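Local coordinates for protein Adp-heptose LPS heptosyltransferase II (Escherichia coli, PDB 1PSW) that catalyses the transfer of the second heptose from ADP-L-glycero-beta-D-manno-heptose onto the heptosyl-Kdo2-lipid A module during synthesis of the lipopolysaccharide core, at residues A[183-188]-A[203-208]; A[195-200]-A[330-335]. All coordinates share one frame; numbering follows the deposited sequence.

Interaction 1 (A[183-188]-A[203-208])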
ATOM      1  N   ILE A 183       7.703 -13.928 -10.929  1.00 16.73           N
ATOM      2  CA  ILE A 183       7.720 -13.786  -9.484  1.00 16.04           C
ATOM      3  C   ILE A 183       8.149 -12.332  -9.318  1.00 16.95           C
ATOM      4  O   ILE A 183       9.083 -11.875  -9.982  1.00 17.96           O
ATOM      5  CB  ILE A 183       8.761 -14.707  -8.830  1.00 17.33           C
ATOM      6  CG1 ILE A 183       8.384 -16.181  -9.076  1.00 17.67           C
ATOM      7  CG2 ILE A 183       8.849 -14.395  -7.339  1.00 17.46           C
ATOM      8  CD1 ILE A 183       7.114 -16.625  -8.363  1.00 19.97           C
ATOM      9  N   GLY A 184       7.454 -11.592  -8.466  1.00 15.26           N
ATOM     10  CA  GLY A 184       7.823 -10.207  -8.265  1.00 14.61           C
ATOM     11  C   GLY A 184       8.536  -9.991  -6.940  1.00 15.34           C
ATOM     12  O   GLY A 184       8.184 -10.609  -5.942  1.00 13.50           O
ATOM     13  N   PHE A 185       9.559  -9.135  -6.945  1.00 15.31           N
ATOM     14  CA  PHE A 185      10.320  -8.790  -5.737  1.00 16.13           C
ATOM     15  C   PHE A 185      10.124  -7.297  -5.466  1.00 17.15           C
ATOM     16  O   PHE A 185      10.076  -6.497  -6.395  1.00 18.02           O
ATOM     17  CB  PHE A 185      11.836  -9.015  -5.929  1.00 15.77           C
ATOM     18  CG  PHE A 185      12.272 -10.461  -5.980  1.00 16.27           C
ATOM     19  CD1 PHE A 185      11.363 -11.496  -5.821  1.00 16.47           C
ATOM     20  CD2 PHE A 185      13.620 -10.776  -6.179  1.00 14.33           C
ATOM     21  CE1 PHE A 185      11.779 -12.838  -5.863  1.00 13.90           C
ATOM     22  CE2 PHE A 185      14.053 -12.105  -6.225  1.00 16.62           C
ATOM     23  CZ  PHE A 185      13.127 -13.138  -6.064  1.00 16.04           C
ATOM     24  N   CYS A 186      10.028  -6.925  -4.195  1.00 17.39           N
ATOM     25  CA  CYS A 186       9.888  -5.523  -3.792  1.00 19.91           C
ATOM     26  C   CYS A 186      10.966  -5.354  -2.725  1.00 20.36           C
ATOM     27  O   CYS A 186      10.677  -5.348  -1.533  1.00 20.72           O
ATOM     28  CB  CYS A 186       8.505  -5.270  -3.190  1.00 19.74           C
ATOM     29  SG  CYS A 186       7.115  -5.603  -4.296  1.00 25.14           S
ATOM     30  N   PRO A 187      12.231  -5.206  -3.148  1.00 21.39           N
ATOM     31  CA  PRO A 187      13.406  -5.051  -2.280  1.00 21.93           C
ATOM     32  C   PRO A 187      13.573  -3.765  -1.473  1.00 21.83           C
ATOM     33  O   PRO A 187      14.409  -3.713  -0.568  1.00 23.64           O
ATOM     34  CB  PRO A 187      14.559  -5.280  -3.245  1.00 22.57           C
ATOM     35  CG  PRO A 187      14.063  -4.619  -4.487  1.00 23.85           C
ATOM     36  CD  PRO A 187      12.614  -5.079  -4.566  1.00 22.11           C
ATOM     37  N   GLY A 188      12.788  -2.742  -1.789  1.00 20.68           N
ATOM     38  CA  GLY A 188      12.902  -1.487  -1.065  1.00 20.25           C
ATOM     39  C   GLY A 188      12.107  -1.472   0.223  1.00 20.40           C
ATOM     40  O   GLY A 188      11.527  -2.485   0.616  1.00 21.70           O
ATOM     41  N   ALA A 203      19.174 -11.654  -4.597  1.00 19.32           N
ATOM     42  CA  ALA A 203      19.871 -12.160  -5.777  1.00 20.34           C
ATOM     43  C   ALA A 203      19.939 -13.685  -5.770  1.00 20.83           C
ATOM     44  O   ALA A 203      19.677 -14.329  -6.783  1.00 20.08           O
ATOM     45  CB  ALA A 203      21.275 -11.571  -5.852  1.00 19.64           C
ATOM     46  N   GLU A 204      20.300 -14.254  -4.624  1.00 21.18           N
ATOM     47  CA  GLU A 204      20.389 -15.701  -4.479  1.00 21.99           C
ATOM     48  C   GLU A 204      19.015 -16.327  -4.729  1.00 22.06           C
ATOM     49  O   GLU A 204      18.897 -17.357  -5.397  1.00 21.63           O
ATOM     50  CB  GLU A 204      20.886 -16.052  -3.071  1.00 24.47           C
ATOM     51  CG  GLU A 204      20.913 -17.539  -2.733  1.00 29.32           C
ATOM     52  CD  GLU A 204      21.701 -18.359  -3.738  1.00 35.21           C
ATOM     53  OE1 GLU A 204      22.851 -17.979  -4.053  1.00 37.15           O
ATOM     54  OE2 GLU A 204      21.175 -19.393  -4.207  1.00 37.02           O
ATOM     55  N   LEU A 205      17.970 -15.700  -4.197  1.00 19.72           N
ATOM     56  CA  LEU A 205      16.612 -16.210  -4.389  1.00 19.60           C
ATOM     57  C   LEU A 205      16.228 -16.164  -5.864  1.00 18.79           C
ATOM     58  O   LEU A 205      15.546 -17.057  -6.367  1.00 18.56           O
ATOM     59  CB  LEU A 205      15.597 -15.395  -3.569  1.00 19.09           C
ATOM     60  CG  LEU A 205      14.132 -15.863  -3.683  1.00 18.95           C
ATOM     61  CD1 LEU A 205      14.024 -17.329  -3.282  1.00 18.47           C
ATOM     62  CD2 LEU A 205      13.231 -15.013  -2.802  1.00 19.89           C
ATOM     63  N   ALA A 206      16.656 -15.113  -6.556  1.00 18.38           N
ATOM     64  CA  ALA A 206      16.345 -14.982  -7.975  1.00 19.56           C
ATOM     65  C   ALA A 206      17.018 -16.108  -8.769  1.00 19.81           C
ATOM     66  O   ALA A 206      16.412 -16.692  -9.674  1.00 20.76           O
ATOM     67  CB  ALA A 206      16.801 -13.616  -8.493  1.00 17.18           C
ATOM     68  N   LYS A 207      18.268 -16.417  -8.431  1.00 21.23           N
ATOM     69  CA  LYS A 207      18.992 -17.483  -9.125  1.00 22.16           C
ATOM     70  C   LYS A 207      18.246 -18.799  -8.968  1.00 22.94           C
ATOM     71  O   LYS A 207      18.107 -19.572  -9.919  1.00 21.74           O
ATOM     72  CB  LYS A 207      20.404 -17.649  -8.554  1.00 24.07           C
ATOM     73  CG  LYS A 207      21.286 -16.445  -8.734  1.00 26.73           C
ATOM     74  CD  LYS A 207      22.654 -16.676  -8.119  1.00 29.26           C
ATOM     75  CE  LYS A 207      23.506 -15.433  -8.256  1.00 31.92           C
ATOM     76  NZ  LYS A 207      24.800 -15.537  -7.532  1.00 33.10           N
ATOM     77  N   GLN A 208      17.777 -19.054  -7.753  1.00 22.86           N
ATOM     78  CA  GLN A 208      17.045 -20.278  -7.454  1.00 24.36           C
ATOM     79  C   GLN A 208      15.724 -20.351  -8.222  1.00 23.16           C
ATOM     80  O   GLN A 208      15.346 -21.414  -8.719  1.00 22.65           O
ATOM     81  CB  GLN A 208      16.752 -20.354  -5.957  1.00 26.79           C
ATOM     82  CG  GLN A 208      17.971 -20.390  -5.064  1.00 33.84           C
ATOM     83  CD  GLN A 208      18.648 -21.741  -5.050  1.00 38.55           C
ATOM     84  OE1 GLN A 208      19.366 -22.105  -5.985  1.00 40.38           O
ATOM     85  NE2 GLN A 208      18.401 -22.509  -3.995  1.00 41.90           N
TER

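Interaction 2 (A[195-200]-A[330-335])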
ATOM      1  N   LYS A 195      14.891  -2.356   7.514  1.00 21.43           N
ATOM      2  CA  LYS A 195      13.777  -3.250   7.244  1.00 22.60           C
ATOM      3  C   LYS A 195      13.901  -3.987   5.917  1.00 20.56           C
ATOM      4  O   LYS A 195      12.991  -4.711   5.521  1.00 20.89           O
ATOM      5  CB  LYS A 195      12.464  -2.467   7.300  1.00 25.71           C
ATOM      6  CG  LYS A 195      12.235  -1.846   8.663  1.00 29.58           C
ATOM      7  CD  LYS A 195      10.874  -1.204   8.788  1.00 35.42           C
ATOM      8  CE  LYS A 195      10.696  -0.610  10.179  1.00 37.70           C
ATOM      9  NZ  LYS A 195       9.318  -0.091  10.380  1.00 40.62           N
ATOM     10  N   ARG A 196      15.032  -3.831   5.241  1.00 19.51           N
ATOM     11  CA  ARG A 196      15.211  -4.492   3.959  1.00 19.02           C
ATOM     12  C   ARG A 196      15.947  -5.822   4.018  1.00 19.99           C
ATOM     13  O   ARG A 196      16.966  -5.960   4.696  1.00 19.81           O
ATOM     14  CB  ARG A 196      15.957  -3.583   2.980  1.00 20.73           C
ATOM     15  CG  ARG A 196      15.155  -2.397   2.487  1.00 26.18           C
ATOM     16  CD  ARG A 196      15.832  -1.754   1.286  1.00 30.60           C
ATOM     17  NE  ARG A 196      16.555  -0.543   1.633  1.00 35.49           N
ATOM     18  CZ  ARG A 196      17.438   0.057   0.841  1.00 38.98           C
ATOM     19  NH1 ARG A 196      17.720  -0.443  -0.358  1.00 36.73           N
ATOM     20  NH2 ARG A 196      18.044   1.166   1.253  1.00 39.94           N
ATOM     21  N   TRP A 197      15.413  -6.814   3.320  1.00 17.57           N
ATOM     22  CA  TRP A 197      16.090  -8.099   3.252  1.00 17.63           C
ATOM     23  C   TRP A 197      17.287  -7.731   2.376  1.00 16.14           C
ATOM     24  O   TRP A 197      17.143  -6.957   1.429  1.00 16.99           O
ATOM     25  CB  TRP A 197      15.211  -9.119   2.551  1.00 15.50           C
ATOM     26  CG  TRP A 197      15.631 -10.529   2.752  1.00 14.35           C
ATOM     27  CD1 TRP A 197      16.065 -11.103   3.907  1.00 14.35           C
ATOM     28  CD2 TRP A 197      15.557 -11.578   1.781  1.00 14.24           C
ATOM     29  NE1 TRP A 197      16.251 -12.461   3.724  1.00 14.57           N
ATOM     30  CE2 TRP A 197      15.937 -12.775   2.432  1.00 15.42           C
ATOM     31  CE3 TRP A 197      15.171 -11.627   0.432  1.00 14.78           C
ATOM     32  CZ2 TRP A 197      15.980 -14.000   1.768  1.00 14.76           C
ATOM     33  CZ3 TRP A 197      15.208 -12.855  -0.229  1.00 12.64           C
ATOM     34  CH2 TRP A 197      15.598 -14.025   0.448  1.00 15.48           C
ATOM     35  N   PRO A 198      18.485  -8.259   2.680  1.00 16.65           N
ATOM     36  CA  PRO A 198      19.698  -7.957   1.903  1.00 15.23           C
ATOM     37  C   PRO A 198      19.615  -8.147   0.388  1.00 16.08           C
ATOM     38  O   PRO A 198      19.056  -9.129  -0.105  1.00 15.93           O
ATOM     39  CB  PRO A 198      20.739  -8.877   2.526  1.00 15.83           C
ATOM     40  CG  PRO A 198      20.306  -8.942   3.957  1.00 16.95           C
ATOM     41  CD  PRO A 198      18.803  -9.111   3.840  1.00 16.74           C
ATOM     42  N   HIS A 199      20.193  -7.197  -0.341  1.00 15.72           N
ATOM     43  CA  HIS A 199      20.218  -7.261  -1.792  1.00 17.20           C
ATOM     44  C   HIS A 199      20.795  -8.591  -2.280  1.00 18.31           C
ATOM     45  O   HIS A 199      20.334  -9.145  -3.282  1.00 17.93           O
ATOM     46  CB  HIS A 199      21.047  -6.103  -2.379  1.00 17.93           C
ATOM     47  CG  HIS A 199      22.479  -6.080  -1.933  1.00 19.09           C
ATOM     48  ND1 HIS A 199      22.877  -5.549  -0.725  1.00 20.22           N
ATOM     49  CD2 HIS A 199      23.607  -6.534  -2.532  1.00 18.94           C
ATOM     50  CE1 HIS A 199      24.186  -5.676  -0.597  1.00 20.50           C
ATOM     51  NE2 HIS A 199      24.654  -6.271  -1.681  1.00 20.59           N
ATOM     52  N   TYR A 200      21.806  -9.115  -1.593  1.00 18.79           N
ATOM     53  CA  TYR A 200      22.395 -10.379  -2.027  1.00 18.62           C
ATOM     54  C   TYR A 200      21.492 -11.570  -1.752  1.00 18.41           C
ATOM     55  O   TYR A 200      21.587 -12.592  -2.433  1.00 18.06           O
ATOM     56  CB  TYR A 200      23.772 -10.584  -1.390  1.00 17.88           C
ATOM     57  CG  TYR A 200      23.841 -10.274   0.084  1.00 16.93           C
ATOM     58  CD1 TYR A 200      23.550 -11.244   1.038  1.00 17.82           C
ATOM     59  CD2 TYR A 200      24.226  -9.011   0.521  1.00 18.26           C
ATOM     60  CE1 TYR A 200      23.647 -10.967   2.396  1.00 16.17           C
ATOM     61  CE2 TYR A 200      24.325  -8.719   1.862  1.00 18.97           C
ATOM     62  CZ  TYR A 200      24.036  -9.699   2.796  1.00 18.80           C
ATOM     63  OH  TYR A 200      24.148  -9.395   4.124  1.00 19.34           O
ATOM     64  N   ILE A 330      17.605 -14.465   7.773  1.00 20.40           N
ATOM     65  CA  ILE A 330      16.568 -15.169   7.027  1.00 19.64           C
ATOM     66  C   ILE A 330      17.208 -15.604   5.710  1.00 20.56           C
ATOM     67  O   ILE A 330      17.499 -14.775   4.851  1.00 21.66           O
ATOM     68  CB  ILE A 330      15.349 -14.263   6.745  1.00 20.39           C
ATOM     69  CG1 ILE A 330      14.615 -13.961   8.054  1.00 19.92           C
ATOM     70  CG2 ILE A 330      14.402 -14.950   5.753  1.00 19.42           C
ATOM     71  CD1 ILE A 330      13.364 -13.111   7.892  1.00 22.47           C
ATOM     72  N   THR A 331      17.429 -16.906   5.560  1.00 20.05           N
ATOM     73  CA  THR A 331      18.080 -17.441   4.368  1.00 21.26           C
ATOM     74  C   THR A 331      17.184 -17.542   3.144  1.00 20.51           C
ATOM     75  O   THR A 331      15.977 -17.719   3.257  1.00 21.71           O
ATOM     76  CB  THR A 331      18.662 -18.847   4.630  1.00 20.95           C
ATOM     77  OG1 THR A 331      17.592 -19.795   4.716  1.00 22.07           O
ATOM     78  CG2 THR A 331      19.449 -18.863   5.936  1.00 22.22           C
ATOM     79  N   PRO A 332      17.771 -17.418   1.945  1.00 21.40           N
ATOM     80  CA  PRO A 332      17.009 -17.511   0.700  1.00 22.47           C
ATOM     81  C   PRO A 332      16.313 -18.870   0.613  1.00 23.39           C
ATOM     82  O   PRO A 332      15.243 -18.989   0.021  1.00 23.12           O
ATOM     83  CB  PRO A 332      18.084 -17.352  -0.368  1.00 22.03           C
ATOM     84  CG  PRO A 332      19.040 -16.404   0.286  1.00 21.18           C
ATOM     85  CD  PRO A 332      19.152 -16.982   1.674  1.00 21.73           C
ATOM     86  N   GLN A 333      16.925 -19.893   1.207  1.00 23.24           N
ATOM     87  CA  GLN A 333      16.343 -21.234   1.187  1.00 25.74           C
ATOM     88  C   GLN A 333      15.052 -21.287   2.002  1.00 24.57           C
ATOM     89  O   GLN A 333      14.091 -21.933   1.600  1.00 25.23           O
ATOM     90  CB  GLN A 333      17.339 -22.267   1.721  1.00 28.18           C
ATOM     91  CG  GLN A 333      16.861 -23.706   1.573  1.00 35.54           C
ATOM     92  CD  GLN A 333      16.494 -24.056   0.135  1.00 38.64           C
ATOM     93  OE1 GLN A 333      17.309 -23.928  -0.783  1.00 40.89           O
ATOM     94  NE2 GLN A 333      15.259 -24.504  -0.064  1.00 39.83           N
ATOM     95  N   ARG A 334      15.027 -20.609   3.145  1.00 23.63           N
ATOM     96  CA  ARG A 334      13.823 -20.593   3.974  1.00 26.27           C
ATOM     97  C   ARG A 334      12.688 -19.931   3.189  1.00 25.00           C
ATOM     98  O   ARG A 334      11.568 -20.444   3.138  1.00 25.65           O
ATOM     99  CB  ARG A 334      14.073 -19.822   5.277  1.00 28.82           C
ATOM    100  CG  ARG A 334      12.846 -19.668   6.166  1.00 32.23           C
ATOM    101  CD  ARG A 334      13.135 -18.726   7.331  1.00 37.21           C
ATOM    102  NE  ARG A 334      14.094 -19.284   8.289  1.00 42.66           N
ATOM    103  CZ  ARG A 334      13.759 -20.005   9.355  1.00 43.05           C
ATOM    104  NH1 ARG A 334      12.482 -20.259   9.610  1.00 44.01           N
ATOM    105  NH2 ARG A 334      14.699 -20.468  10.168  1.00 43.70           N
ATOM    106  N   VAL A 335      12.993 -18.794   2.570  1.00 23.73           N
ATOM    107  CA  VAL A 335      12.019 -18.045   1.783  1.00 21.30           C
ATOM    108  C   VAL A 335      11.560 -18.842   0.562  1.00 21.68           C
ATOM    109  O   VAL A 335      10.369 -18.886   0.240  1.00 19.37           O
ATOM    110  CB  VAL A 335      12.611 -16.682   1.326  1.00 21.24           C
ATOM    111  CG1 VAL A 335      11.604 -15.922   0.460  1.00 20.27           C
ATOM    112  CG2 VAL A 335      12.972 -15.846   2.551  1.00 16.89           C
TER

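Interaction 1 (A[183-188]-A[203-208])
Phe-185 reaches from strand 182-186 to helix 199-211 and meets two consecutive helix residues, Leu-205 and Ala-206, with the far end of its ring. The tip atom CZ of Phe-185 lies 3.8 Å from CG of Leu-205, and both CZ and CE1 of the ring also meet methyl CD2 of that leucine. On the neighbouring ring position, CE2 of Phe-185 sits 3.9 Å from the CB methyl of Ala-206. The ring rim also comes close to the helix backbone: the amide N of Ala-206 lies in the ring plane at its edge, 4.0 Å from CE2 of Phe-185, a packing contact. All of these approaches are apolar or van der Waals in kind, and no hydrogen bond crosses between the two segments.

Leu-205 turns its CB toward the strand, and with CG set anti to the backbone N (chi1 -179°) its branch point and CD2 are laid against the end of the phenyl ring. With only a methyl at Ala-206, the helix backbone can probably come this near to the ring rim. Further out, Tyr-202, one turn earlier on the helix, brings its ring against Phe-185, and Val-216, Leu-218 and Val-266 of the flanking strands also touch the aromatic side chain. Backbone hydrogen bonds tie Phe-185 to Val-217 and Gly-184 to Ala-264 and Val-266, fixing the strand within its sheet. The contact is thus buried strand-to-helix packing inside the right-handed beta-alpha-beta unit 182-186, 199-211, 215-218, part of the Rossmann-like C-terminal domain of a GT-B glycosyltransferase.

Interaction 2 (A[195-200]-A[330-335])
The start of the C-terminal helix 332-347 is met by Trp-197, which lies just before helix 199-211, so that the approaches to two helices are joined by one indole. The ring N-H donates to the backbone carbonyl of Ile-330: NE1 of Trp-197 stands 2.9 Å from O of Ile-330, with an N-H...O angle of 148°. The oxygen is close to the indole plane, but the donor is tilted 28° from the plane of the carbonyl group. The bond supplies a partner for the indole N-H in a buried setting.

Beyond the bond, the indole presents its edge to the backbone, with CH2 of Trp-197 3.8 Å from CA of Pro-332. The side chains of Trp-197 and Val-335 approach each other from opposite directions, and methyl CG2 of Val-335 ends 3.6 Å from CZ2 of Trp-197, oblique to the ring. CB of Ile-330 packs at 3.6 Å against NE1 of Trp-197. CG of Trp-197 is anti to the backbone N (chi1 -164°), which carries the indole across to this turn. A leucine in place of Trp-197 would probably leave the carbonyl of Ile-330 without its indole donor and open a gap beside Val-335.

Thr-331, whose CB points away from the indole segment, accepts with OG1 from N of Arg-334, a capping bond. The backbone N of Trp-197 is hydrogen-bonded to OD1 of Asn-268, which holds the main chain at the root of the indole, and the ring of Tyr-202 meets the indole edge-to-face. A threonine N-cap with proline as first helical residue thus starts the C-terminal helix, which packs beside helix 199-211 in the Rossmann-like C-terminal domain of the GT-B fold.

How the interactions relate
Interactions 1 and 2 lie about 9 Å apart between centres and share helix 199-211: its entrance takes part in interaction 2, and its second turn, with Leu-205 and Ala-206, in interaction 1. The helix thus packs on strand 182-186, one of the two middle strands of the six-stranded parallel sheet, while helix 332-347 lies alongside. Leu-205 bridges the two, since its CD2, which meets the phenyl ring, is also 3.8 Å from CG1 of Val-335, and Leu-205 also touches Trp-197. Tyr-202 touches both aromatic rings, and Asn-268 bonds to Gly-188 and to Trp-197. GT-B enzymes generally bind the nucleotide-sugar donor mainly through this domain, but nothing in these packing contacts identifies them as part of the donor site.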